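Local coordinates for protein lantibiotic dehydratase (Microbispora corallina, PDB 5EHK) that probably dehydrates hydroxyl-bearing side chains of the NAI-107 lantibiotic precursor peptide in a tRNA-dependent reaction, at residues Ser931-Ser936 against Ala1041-Arg1046; Glu952-Ser957 against Met1080-Leu1085; Asp290-Leu295 against Ser600-Glu605; Ala567-Phe572 against Ser587-Arg592. One frame throughout, in Å; residues are numbered along the deposited sequence.

Interaction 1: residues Ser931-Ser936 against Ala1041-Arg1046; sequences SAAAIS and AALESR
Ala933 and Ser936, one turn apart on helix 920-942, face Ala1042, at the junction between helices 1034-1042 and 1044-1059. The apolar part of the contact is made of small groups. Ser936 CB lies against Ala1042 CB at 3.6 Å, methylene to methyl, while Ala933 CB sits beside the carbonyl of the same residue, 3.4 Å from Ala1042 O. With so little side chain in between, the backbones come close: the CA atoms of Ala933 and Ala1042 are 5.4 Å apart. Leu1043 starts off away from the helix, but its isobutyl end returns. CD1 continues the chain anti to CA (chi2 172°), which turns the CD2 branch back to within 4.2 Å of Ala933 CB. The leucine also packs against Ser957 and Ala960 of helix 950-965.

No direct hydrogen bond spans the two segments. The polar link is a water that donates to Ala1042 O at 3.2 Å and also bonds Ser936 OG at 2.9 Å, joining a side chain of one segment to a backbone carbonyl of the other.

Charge enters through Arg1046. Its CB only grazes Ala933 CB at 4.5 Å, and Leu1043 CD2 lies over one face of its guanidinium, displaced toward the rim. NE forms a salt bridge with Asp930 of helix 920-942. The arrangement is a close alanine-lined helix contact made at the break between consecutive helices 1034-1042 and 1044-1059, within the helical part of the C-terminal lantibiotic dehydratase region.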
loop_
_atom_site.group_PDB
_atom_site.type_symbol
_atom_site.label_atom_id
_atom_site.label_comp_id
_atom_site.label_asym_id
_atom_site.label_seq_id
_atom_site.Cartn_x
_atom_site.Cartn_y
_atom_site.Cartn_z
ATOM N N SER A 931 -20.045 27.793 13.225
ATOM C CA SER A 931 -18.851 28.213 12.513
ATOM C C SER A 931 -18.328 29.503 13.101
ATOM O O SER A 931 -17.117 29.667 13.286
ATOM C CB SER A 931 -19.109 28.361 11.015
ATOM O OG SER A 931 -19.053 27.099 10.374
ATOM N N ALA A 932 -19.235 30.432 13.365
ATOM C CA ALA A 932 -18.819 31.731 13.889
ATOM C C ALA A 932 -18.220 31.582 15.299
ATOM O O ALA A 932 -17.163 32.147 15.594
ATOM C CB ALA A 932 -19.978 32.714 13.878
ATOM N N ALA A 933 -18.897 30.777 16.126
ATOM C CA ALA A 933 -18.458 30.416 17.466
ATOM C C ALA A 933 -17.040 29.847 17.454
ATOM O O ALA A 933 -16.198 30.262 18.242
ATOM C CB ALA A 933 -19.430 29.420 18.089
ATOM N N ALA A 934 -16.785 28.887 16.569
ATOM C CA ALA A 934 -15.469 28.255 16.492
ATOM C C ALA A 934 -14.373 29.285 16.187
ATOM O O ALA A 934 -13.305 29.280 16.794
ATOM C CB ALA A 934 -15.466 27.113 15.466
ATOM N N ILE A 935 -14.628 30.149 15.220
ATOM C CA ILE A 935 -13.702 31.229 14.926
ATOM C C ILE A 935 -13.459 32.118 16.157
ATOM O O ILE A 935 -12.315 32.468 16.463
ATOM C CB ILE A 935 -14.196 32.064 13.742
ATOM C CG1 ILE A 935 -14.178 31.203 12.490
ATOM C CG2 ILE A 935 -13.360 33.303 13.565
ATOM C CD1 ILE A 935 -14.559 31.963 11.267
ATOM N N SER A 936 -14.536 32.466 16.862
ATOM C CA SER A 936 -14.450 33.255 18.098
ATOM C C SER A 936 -13.555 32.605 19.144
ATOM O O SER A 936 -12.675 33.265 19.722
ATOM C CB SER A 936 -15.831 33.406 18.722
ATOM O OG SER A 936 -16.458 34.589 18.296
ATOM N N ALA A 1041 -20.036 33.570 26.092
ATOM C CA ALA A 1041 -20.628 34.593 25.230
ATOM C C ALA A 1041 -20.499 34.174 23.767
ATOM O O ALA A 1041 -21.452 34.281 22.986
ATOM C CB ALA A 1041 -19.950 35.936 25.437
ATOM N N ALA A 1042 -19.325 33.660 23.413
ATOM C CA ALA A 1042 -19.051 33.275 22.039
ATOM C C ALA A 1042 -19.954 32.133 21.557
ATOM O O ALA A 1042 -20.065 31.904 20.362
ATOM C CB ALA A 1042 -17.582 32.901 21.881
ATOM N N LEU A 1043 -20.612 31.449 22.493
ATOM C CA LEU A 1043 -21.526 30.339 22.210
ATOM C C LEU A 1043 -23.020 30.666 22.268
ATOM O O LEU A 1043 -23.846 29.772 22.124
ATOM C CB LEU A 1043 -21.284 29.199 23.195
ATOM C CG LEU A 1043 -19.939 28.511 23.212
ATOM C CD1 LEU A 1043 -19.922 27.579 24.389
ATOM C CD2 LEU A 1043 -19.752 27.730 21.953
ATOM N N GLU A 1044 -23.380 31.912 22.530
ATOM C CA GLU A 1044 -24.789 32.221 22.782
ATOM C C GLU A 1044 -25.646 32.036 21.549
ATOM O O GLU A 1044 -26.616 31.290 21.549
ATOM C CB GLU A 1044 -24.972 33.620 23.358
ATOM C CG GLU A 1044 -24.612 33.688 24.816
ATOM C CD GLU A 1044 -24.848 35.055 25.408
ATOM O OE1 GLU A 1044 -25.724 35.782 24.873
ATOM O OE2 GLU A 1044 -24.154 35.399 26.398
ATOM N N SER A 1045 -25.287 32.773 20.517
ATOM C CA SER A 1045 -25.985 32.748 19.266
ATOM C C SER A 1045 -26.086 31.308 18.723
ATOM O O SER A 1045 -27.113 30.886 18.181
ATOM C CB SER A 1045 -25.270 33.688 18.305
ATOM O OG SER A 1045 -25.415 33.242 16.985
ATOM N N ARG A 1046 -25.053 30.510 18.917
ATOM C CA ARG A 1046 -25.176 29.157 18.428
ATOM C C ARG A 1046 -26.030 28.295 19.365
ATOM O O ARG A 1046 -26.745 27.391 18.911
ATOM C CB ARG A 1046 -23.808 28.534 18.113
ATOM C CG ARG A 1046 -23.349 27.502 19.101
ATOM C CD ARG A 1046 -23.693 26.071 18.708
ATOM N NE ARG A 1046 -22.763 25.198 19.412
ATOM C CZ ARG A 1046 -22.747 25.034 20.730
ATOM N NH1 ARG A 1046 -23.632 25.642 21.499
ATOM N NH2 ARG A 1046 -21.849 24.251 21.292
HETATM O O HOH W 1 -19.311 34.116 18.162
#

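Interaction 2: residues Glu952-Ser957 against Met1080-Leu1085; sequences EVTAIS and MTCNRL
Thr954 meets Leu1085 and Cys1082 with its two branches. The side chains of Thr954 and Leu1085 slide past each other in opposite directions, so that the hydroxyl lies along the base of the leucine, with Thr954 OG1 3.5 Å from Leu1085 CG. This hydroxyl is buried, and it is satisfied within its own helix by a hydrogen bond to Leu950 O. The methyl is the second branch: CG2 stands anti to the backbone N (chi1 -58° for OG1) and reaches Cys1082 SG at 4.1 Å. Val1096 of helix 1090-1109 also packs on the threonine, and Leu1097 of that helix on the cysteine.

The segments, on helices 950-965 and 1068-1085, run nearly antiparallel, their local axes at 156° and 10.0 Å apart at closest approach, as a pair inside the helical part of the C-terminal dehydratase region. One turn further along, Ser957 faces Thr1081. Ser957 OG, anti to its own N (chi1 -163°), points across to Thr1081 CG2 at 3.5 Å, a hydroxyl against a methyl. Thr1081 turns its own hydroxyl elsewhere, to Asp930 OD1. Ser957 CB also lies 4.1 Å from Leu1085 CD2, the branch that spans the turn between Thr954 and Ser957.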
loop_
_atom_site.group_PDB
_atom_site.type_symbol
_atom_site.label_atom_id
_atom_site.label_comp_id
_atom_site.label_asym_id
_atom_site.label_seq_id
_atom_site.Cartn_x
_atom_site.Cartn_y
_atom_site.Cartn_z
ATOM N N GLU A 952 -10.579 21.922 26.222
ATOM C CA GLU A 952 -11.506 22.434 27.208
ATOM C C GLU A 952 -12.658 23.187 26.556
ATOM O O GLU A 952 -13.817 22.846 26.776
ATOM C CB GLU A 952 -10.784 23.303 28.246
ATOM C CG GLU A 952 -10.147 22.475 29.363
ATOM C CD GLU A 952 -9.104 23.240 30.149
ATOM O OE1 GLU A 952 -8.450 24.137 29.566
ATOM O OE2 GLU A 952 -8.958 22.962 31.359
ATOM N N VAL A 953 -12.349 24.178 25.729
ATOM C CA VAL A 953 -13.405 24.979 25.123
ATOM C C VAL A 953 -14.277 24.096 24.229
ATOM O O VAL A 953 -15.470 24.354 24.086
ATOM C CB VAL A 953 -12.870 26.213 24.369
ATOM C CG1 VAL A 953 -11.867 26.964 25.247
ATOM C CG2 VAL A 953 -12.229 25.809 23.060
ATOM N N THR A 954 -13.691 23.038 23.659
ATOM C CA THR A 954 -14.456 22.095 22.837
ATOM C C THR A 954 -15.399 21.252 23.690
ATOM O O THR A 954 -16.557 21.041 23.316
ATOM C CB THR A 954 -13.561 21.218 21.945
ATOM O OG1 THR A 954 -12.779 22.063 21.091
ATOM C CG2 THR A 954 -14.403 20.298 21.047
ATOM N N ALA A 955 -14.902 20.770 24.827
ATOM C CA ALA A 955 -15.745 20.072 25.797
ATOM C C ALA A 955 -16.878 20.999 26.243
ATOM O O ALA A 955 -18.051 20.623 26.235
ATOM C CB ALA A 955 -14.920 19.660 26.999
ATOM N N ILE A 956 -16.517 22.230 26.585
ATOM C CA ILE A 956 -17.491 23.238 26.926
ATOM C C ILE A 956 -18.488 23.400 25.794
ATOM O O ILE A 956 -19.687 23.437 26.029
ATOM C CB ILE A 956 -16.810 24.576 27.222
ATOM C CG1 ILE A 956 -15.900 24.445 28.438
ATOM C CG2 ILE A 956 -17.826 25.680 27.436
ATOM C CD1 ILE A 956 -15.048 25.677 28.670
ATOM N N SER A 957 -17.995 23.441 24.562
ATOM C CA SER A 957 -18.869 23.626 23.406
ATOM C C SER A 957 -19.789 22.417 23.184
ATOM O O SER A 957 -20.970 22.589 22.896
ATOM C CB SER A 957 -18.060 23.950 22.149
ATOM O OG SER A 957 -18.873 24.507 21.136
ATOM N N MET A 1080 -19.867 17.680 14.263
ATOM C CA MET A 1080 -19.480 18.883 13.521
ATOM C C MET A 1080 -18.905 20.005 14.390
ATOM O O MET A 1080 -18.078 20.788 13.914
ATOM C CB MET A 1080 -20.630 19.395 12.636
ATOM C CG MET A 1080 -20.970 18.505 11.428
ATOM S SD MET A 1080 -19.697 18.350 10.134
ATOM C CE MET A 1080 -18.568 17.146 10.782
ATOM N N THR A 1081 -19.328 20.087 15.650
ATOM C CA THR A 1081 -18.763 21.090 16.536
ATOM C C THR A 1081 -17.314 20.720 16.791
ATOM O O THR A 1081 -16.442 21.585 16.810
ATOM C CB THR A 1081 -19.576 21.283 17.839
ATOM O OG1 THR A 1081 -20.570 22.290 17.612
ATOM C CG2 THR A 1081 -18.711 21.796 18.951
ATOM N N CYS A 1082 -17.044 19.430 16.899
ATOM C CA CYS A 1082 -15.678 18.977 17.069
ATOM C C CYS A 1082 -14.861 19.161 15.786
ATOM O O CYS A 1082 -13.696 19.575 15.838
ATOM C CB CYS A 1082 -15.647 17.516 17.518
ATOM S SG CYS A 1082 -16.301 17.252 19.161
ATOM N N ASN A 1083 -15.476 18.869 14.645
ATOM C CA ASN A 1083 -14.810 19.074 13.379
ATOM C C ASN A 1083 -14.388 20.528 13.270
ATOM O O ASN A 1083 -13.232 20.807 13.051
ATOM C CB ASN A 1083 -15.683 18.673 12.181
ATOM C CG ASN A 1083 -14.952 18.852 10.842
ATOM O OD1 ASN A 1083 -15.144 19.849 10.141
ATOM N ND2 ASN A 1083 -14.108 17.895 10.491
ATOM N N ARG A 1084 -15.287 21.468 13.521
ATOM C CA ARG A 1084 -14.901 22.844 13.306
ATOM C C ARG A 1084 -13.801 23.302 14.243
ATOM O O ARG A 1084 -12.994 24.145 13.888
ATOM C CB ARG A 1084 -16.102 23.770 13.419
ATOM C CG ARG A 1084 -16.890 23.879 12.153
ATOM C CD ARG A 1084 -18.045 24.810 12.353
ATOM N NE ARG A 1084 -19.265 24.081 12.658
ATOM C CZ ARG A 1084 -20.028 23.511 11.734
ATOM N NH1 ARG A 1084 -19.685 23.570 10.448
ATOM N NH2 ARG A 1084 -21.131 22.882 12.098
ATOM N N LEU A 1085 -13.787 22.747 15.444
ATOM C CA LEU A 1085 -12.889 23.210 16.485
ATOM C C LEU A 1085 -11.591 22.369 16.505
ATOM O O LEU A 1085 -10.492 22.925 16.476
ATOM C CB LEU A 1085 -13.605 23.181 17.838
ATOM C CG LEU A 1085 -13.859 24.390 18.748
ATOM C CD1 LEU A 1085 -13.495 25.724 18.156
ATOM C CD2 LEU A 1085 -15.297 24.379 19.189
#

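Interaction 3: residues Asp290-Leu295 against Ser600-Glu605; sequences DGDDPL and SGRAQE
Asp290 and Ser600 are joined by a hydrogen bond, Ser600 OG donating to Asp290 OD2 at 2.5 Å, between the loop before helix 294-306 and a type I beta turn, Ser600 to Ala603, that leads into strand 604-605. The serine hydroxyl is used twice: it also accepts from Arg602 N at 3.0 Å, making an ST turn that ties the donor to its own loop. The Ser600 hydroxyl meets Asp290 OD2 on its anti lone pair, away from OD1. The same OD2 forms a salt bridge with Arg602 NE at 3.5 Å, lying in the guanidinium plane at its edge, although the carboxylate plane stands almost perpendicular to it, at 86°. The other oxygen, Asp290 OD1, turns back to its own loop and takes a weak bond from Asp292 N at 3.4 Å. Further on, Asp293 is the N-cap of helix 294-306, its OD1 accepting weakly from Leu295 N.

Arg602, extended from CG to NE, crosses Asp290 at about a right angle and ends at a second carboxylate, that of Asp292, completing a salt-bridge network. Asp292 lies partly over one guanidinium face with its CA; its carboxylate is tilted 50° from the guanidinium, and its OD2 forms the second salt bridge, 3.3 Å from Arg602 NH2.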
loop_
_atom_site.group_PDB
_atom_site.type_symbol
_atom_site.label_atom_id
_atom_site.label_comp_id
_atom_site.label_asym_id
_atom_site.label_seq_id
_atom_site.Cartn_x
_atom_site.Cartn_y
_atom_site.Cartn_z
ATOM N N ASP A 290 -28.802 -23.745 -18.399
ATOM C CA ASP A 290 -29.553 -24.146 -17.219
ATOM C C ASP A 290 -29.371 -25.618 -16.869
ATOM O O ASP A 290 -29.977 -26.110 -15.926
ATOM C CB ASP A 290 -31.033 -23.850 -17.402
ATOM C CG ASP A 290 -31.583 -24.424 -18.686
ATOM O OD1 ASP A 290 -30.880 -25.201 -19.384
ATOM O OD2 ASP A 290 -32.738 -24.085 -19.000
ATOM N N GLY A 291 -28.533 -26.323 -17.616
ATOM C CA GLY A 291 -28.291 -27.726 -17.326
ATOM C C GLY A 291 -28.623 -28.694 -18.450
ATOM O O GLY A 291 -28.070 -29.786 -18.496
ATOM N N ASP A 292 -29.507 -28.292 -19.357
ATOM C CA ASP A 292 -29.828 -29.088 -20.543
ATOM C C ASP A 292 -28.662 -29.138 -21.520
ATOM O O ASP A 292 -27.722 -28.364 -21.408
ATOM C CB ASP A 292 -31.082 -28.536 -21.244
ATOM C CG ASP A 292 -31.629 -29.475 -22.347
ATOM O OD1 ASP A 292 -31.360 -30.711 -22.285
ATOM O OD2 ASP A 292 -32.356 -28.973 -23.252
ATOM N N ASP A 293 -28.747 -30.054 -22.480
ATOM C CA ASP A 293 -27.845 -30.081 -23.617
ATOM C C ASP A 293 -28.127 -28.810 -24.411
ATOM O O ASP A 293 -29.288 -28.512 -24.725
ATOM C CB ASP A 293 -28.129 -31.344 -24.450
ATOM C CG ASP A 293 -27.364 -31.393 -25.777
ATOM O OD1 ASP A 293 -26.234 -30.861 -25.887
ATOM O OD2 ASP A 293 -27.905 -32.007 -26.721
ATOM N N PRO A 294 -27.072 -28.023 -24.678
ATOM C CA PRO A 294 -27.163 -26.801 -25.479
ATOM C C PRO A 294 -27.670 -27.075 -26.892
ATOM O O PRO A 294 -28.552 -26.340 -27.348
ATOM C CB PRO A 294 -25.720 -26.267 -25.496
ATOM C CG PRO A 294 -24.865 -27.444 -25.131
ATOM C CD PRO A 294 -25.711 -28.223 -24.154
ATOM N N LEU A 295 -27.131 -28.092 -27.572
ATOM C CA LEU A 295 -27.540 -28.376 -28.953
ATOM C C LEU A 295 -29.042 -28.649 -29.042
ATOM O O LEU A 295 -29.746 -28.086 -29.894
ATOM C CB LEU A 295 -26.743 -29.539 -29.533
ATOM C CG LEU A 295 -26.969 -29.871 -31.011
ATOM C CD1 LEU A 295 -26.682 -28.674 -31.904
ATOM C CD2 LEU A 295 -26.060 -31.007 -31.414
ATOM N N SER A 600 -34.392 -18.936 -18.265
ATOM C CA SER A 600 -34.562 -20.366 -18.444
ATOM C C SER A 600 -36.006 -20.791 -18.150
ATOM O O SER A 600 -36.634 -20.299 -17.190
ATOM C CB SER A 600 -33.584 -21.113 -17.523
ATOM O OG SER A 600 -33.893 -22.494 -17.378
ATOM N N GLY A 601 -36.521 -21.720 -18.963
ATOM C CA GLY A 601 -37.812 -22.331 -18.694
ATOM C C GLY A 601 -37.832 -23.148 -17.402
ATOM O O GLY A 601 -38.888 -23.364 -16.817
ATOM N N ARG A 602 -36.670 -23.630 -16.967
ATOM C CA ARG A 602 -36.570 -24.516 -15.799
ATOM C C ARG A 602 -36.498 -23.834 -14.453
ATOM O O ARG A 602 -36.298 -24.504 -13.453
ATOM C CB ARG A 602 -35.352 -25.417 -15.919
ATOM C CG ARG A 602 -35.316 -26.230 -17.184
ATOM C CD ARG A 602 -33.972 -26.859 -17.361
ATOM N NE ARG A 602 -33.833 -27.354 -18.719
ATOM C CZ ARG A 602 -34.097 -28.602 -19.065
ATOM N NH1 ARG A 602 -34.493 -29.467 -18.139
ATOM N NH2 ARG A 602 -33.966 -28.985 -20.327
ATOM N N ALA A 603 -36.571 -22.509 -14.411
ATOM C CA ALA A 603 -36.405 -21.810 -13.131
ATOM C C ALA A 603 -37.056 -20.448 -13.148
ATOM O O ALA A 603 -36.907 -19.707 -14.111
ATOM C CB ALA A 603 -34.921 -21.685 -12.769
ATOM N N GLN A 604 -37.795 -20.119 -12.097
ATOM C CA GLN A 604 -38.448 -18.819 -12.034
ATOM C C GLN A 604 -37.393 -17.721 -11.951
ATOM O O GLN A 604 -36.533 -17.728 -11.047
ATOM C CB GLN A 604 -39.389 -18.747 -10.845
ATOM C CG GLN A 604 -40.249 -17.513 -10.824
ATOM C CD GLN A 604 -41.243 -17.512 -9.676
ATOM O OE1 GLN A 604 -41.832 -18.542 -9.339
ATOM N NE2 GLN A 604 -41.437 -16.352 -9.072
ATOM N N GLU A 605 -37.444 -16.803 -12.911
ATOM C CA GLU A 605 -36.449 -15.744 -13.027
ATOM C C GLU A 605 -36.606 -14.708 -11.920
ATOM O O GLU A 605 -37.721 -14.246 -11.659
ATOM C CB GLU A 605 -36.557 -15.090 -14.409
ATOM C CG GLU A 605 -35.663 -13.893 -14.625
ATOM C CD GLU A 605 -34.210 -14.260 -14.798
ATOM O OE1 GLU A 605 -33.932 -15.370 -15.285
ATOM O OE2 GLU A 605 -33.338 -13.443 -14.444
#

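Interaction 4: residues Ala567-Phe572 against Ser587-Arg592; sequences AADVAF and SYSGRR
Asp569 joins Ser587, Ser589 and Arg591 through both its backbone and its carboxylate. In the backbone, Asp569 N donates to Arg591 O at 2.9 Å, with an N-H...O angle of 154°. Two CA-H...O contacts flank this bond: Ala568 CA to the same Arg591 O, and Arg592 CA to Asp569 O at 3.2 Å. Asp569 pairs with Arg592 in parallel register, and the ladder continues through Ile593 and Val595.

This is the parallel pairing of a beta-alpha-beta unit, strand 566-572, helix 577-580 and strand 591-595, in which the second strand is an inner one, with strand 604-605 on its far side.

Among the side-chain bonds, the Asp569 carboxylate is held by the loop entering that strand. Asp569 CG, anti to the carbonyl carbon and beside the backbone N (chi1 -55°), brings the carboxylate nearer to this loop, where Ser589 N donates to the syn lone pair of Asp569 OD2 at 3.0 Å. Ser587 OG lies 2.4 Å from Asp569 OD2, too close for a reliable length, and that bond is doubtful in detail. Ser589 OG lies 2.9 Å from Asp569 OD1, a weak bond whose proton may instead serve OD2; the Ser589 hydroxyl also accepts from Arg558 NE.

Alanine methyls make the van der Waals contacts. Ala568 CB touches Arg591 CB at 3.7 Å. Ala571 CB covers one face of the Arg592 guanidinium, 3.3 Å above its plane and toward the rim, while NH2 of that arginine reaches Pro288 O.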
loop_
_atom_site.group_PDB
_atom_site.type_symbol
_atom_site.label_atom_id
_atom_site.label_comp_id
_atom_site.label_asym_id
_atom_site.label_seq_id
_atom_site.Cartn_x
_atom_site.Cartn_y
_atom_site.Cartn_z
ATOM N N ALA A 567 -33.536 -17.722 -1.690
ATOM C CA ALA A 567 -32.367 -18.339 -2.292
ATOM C C ALA A 567 -32.458 -18.177 -3.792
ATOM O O ALA A 567 -33.546 -18.191 -4.348
ATOM C CB ALA A 567 -32.306 -19.817 -1.930
ATOM N N ALA A 568 -31.329 -18.010 -4.461
ATOM C CA ALA A 568 -31.348 -17.933 -5.914
ATOM C C ALA A 568 -30.020 -18.406 -6.470
ATOM O O ALA A 568 -29.038 -18.498 -5.734
ATOM C CB ALA A 568 -31.656 -16.526 -6.375
ATOM N N ASP A 569 -30.003 -18.714 -7.762
ATOM C CA ASP A 569 -28.793 -19.119 -8.460
ATOM C C ASP A 569 -28.530 -18.102 -9.561
ATOM O O ASP A 569 -29.465 -17.650 -10.239
ATOM C CB ASP A 569 -28.971 -20.516 -9.068
ATOM C CG ASP A 569 -29.382 -21.560 -8.018
ATOM O OD1 ASP A 569 -28.621 -21.711 -7.034
ATOM O OD2 ASP A 569 -30.480 -22.182 -8.130
ATOM N N VAL A 570 -27.264 -17.699 -9.700
ATOM C CA VAL A 570 -26.872 -16.749 -10.737
ATOM C C VAL A 570 -26.381 -17.589 -11.886
ATOM O O VAL A 570 -25.655 -18.539 -11.664
ATOM C CB VAL A 570 -25.791 -15.754 -10.245
ATOM C CG1 VAL A 570 -24.937 -16.370 -9.168
ATOM C CG2 VAL A 570 -24.926 -15.254 -11.399
ATOM N N ALA A 571 -26.802 -17.265 -13.103
ATOM C CA ALA A 571 -26.305 -17.938 -14.302
ATOM C C ALA A 571 -25.750 -16.893 -15.265
ATOM O O ALA A 571 -26.415 -15.888 -15.549
ATOM C CB ALA A 571 -27.440 -18.745 -14.974
ATOM N N PHE A 572 -24.535 -17.090 -15.751
ATOM C CA PHE A 572 -23.952 -16.100 -16.664
ATOM C C PHE A 572 -23.190 -16.727 -17.841
ATOM O O PHE A 572 -22.733 -17.872 -17.769
ATOM C CB PHE A 572 -23.001 -15.192 -15.899
ATOM C CG PHE A 572 -21.816 -15.911 -15.359
ATOM C CD1 PHE A 572 -20.714 -16.157 -16.160
ATOM C CD2 PHE A 572 -21.814 -16.371 -14.057
ATOM C CE1 PHE A 572 -19.631 -16.850 -15.671
ATOM C CE2 PHE A 572 -20.740 -17.055 -13.553
ATOM C CZ PHE A 572 -19.639 -17.295 -14.357
ATOM N N SER A 587 -30.141 -25.212 -11.851
ATOM C CA SER A 587 -30.465 -24.389 -10.720
ATOM C C SER A 587 -31.592 -25.057 -9.943
ATOM O O SER A 587 -32.599 -25.471 -10.540
ATOM C CB SER A 587 -30.897 -23.014 -11.216
ATOM O OG SER A 587 -31.667 -22.331 -10.262
ATOM N N TYR A 588 -31.409 -25.188 -8.625
ATOM C CA TYR A 588 -32.344 -25.905 -7.771
ATOM C C TYR A 588 -32.884 -25.048 -6.640
ATOM O O TYR A 588 -33.709 -25.502 -5.844
ATOM C CB TYR A 588 -31.711 -27.162 -7.178
ATOM C CG TYR A 588 -31.366 -28.226 -8.190
ATOM C CD1 TYR A 588 -32.343 -28.740 -9.059
ATOM C CD2 TYR A 588 -30.070 -28.738 -8.270
ATOM C CE1 TYR A 588 -32.022 -29.724 -10.005
ATOM C CE2 TYR A 588 -29.745 -29.724 -9.200
ATOM C CZ TYR A 588 -30.722 -30.218 -10.064
ATOM O OH TYR A 588 -30.402 -31.204 -10.979
ATOM N N SER A 589 -32.386 -23.828 -6.511
ATOM C CA SER A 589 -33.022 -22.903 -5.592
ATOM C C SER A 589 -34.364 -22.571 -6.244
ATOM O O SER A 589 -34.607 -22.913 -7.413
ATOM C CB SER A 589 -32.144 -21.656 -5.417
ATOM O OG SER A 589 -30.789 -22.029 -5.148
ATOM N N GLY A 590 -35.249 -21.900 -5.537
ATOM C CA GLY A 590 -36.460 -21.460 -6.220
ATOM C C GLY A 590 -36.299 -20.537 -7.436
ATOM O O GLY A 590 -37.233 -20.373 -8.229
ATOM N N ARG A 591 -35.138 -19.884 -7.548
ATOM C CA ARG A 591 -34.971 -18.735 -8.450
ATOM C C ARG A 591 -33.675 -18.746 -9.234
ATOM O O ARG A 591 -32.648 -19.296 -8.797
ATOM C CB ARG A 591 -34.984 -17.440 -7.643
ATOM C CG ARG A 591 -36.213 -17.247 -6.779
ATOM C CD ARG A 591 -37.398 -16.834 -7.610
ATOM N NE ARG A 591 -38.556 -16.622 -6.754
ATOM C CZ ARG A 591 -39.439 -17.577 -6.483
ATOM N NH1 ARG A 591 -39.268 -18.779 -7.037
ATOM N NH2 ARG A 591 -40.479 -17.333 -5.679
ATOM N N ARG A 592 -33.720 -18.080 -10.380
ATOM C CA ARG A 592 -32.520 -17.873 -11.169
ATOM C C ARG A 592 -32.370 -16.425 -11.586
ATOM O O ARG A 592 -33.358 -15.769 -11.964
ATOM C CB ARG A 592 -32.521 -18.791 -12.384
ATOM C CG ARG A 592 -31.648 -18.339 -13.521
ATOM C CD ARG A 592 -31.639 -19.389 -14.599
ATOM N NE ARG A 592 -31.235 -18.801 -15.867
ATOM C CZ ARG A 592 -30.402 -19.365 -16.734
ATOM N NH1 ARG A 592 -29.849 -20.544 -16.479
ATOM N NH2 ARG A 592 -30.113 -18.732 -17.856
#

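Interactions 1 and 2 belong to one helical cluster in the C-terminal region and touch each other: Leu1043 CD2 lies 3.4 Å from Ser957 OG, and Asp930 pairs with Arg1046 of interaction 1 and with Arg1084 and Thr1081 of interaction 2. They are buried, rely on small or branched side chains, and have no direct hydrogen bond between their segments. Interactions 3 and 4 lie far off in the N-terminal region, are only partly buried, and depend on aspartates: with serine and arginine side chains in interaction 3, with serine hydroxyls and backbone N-H in interaction 4. They share a sheet: Arg592 N is probably hydrogen-bonded to Gln604 O, and interaction 4 is nested in the loop that interaction 3 closes.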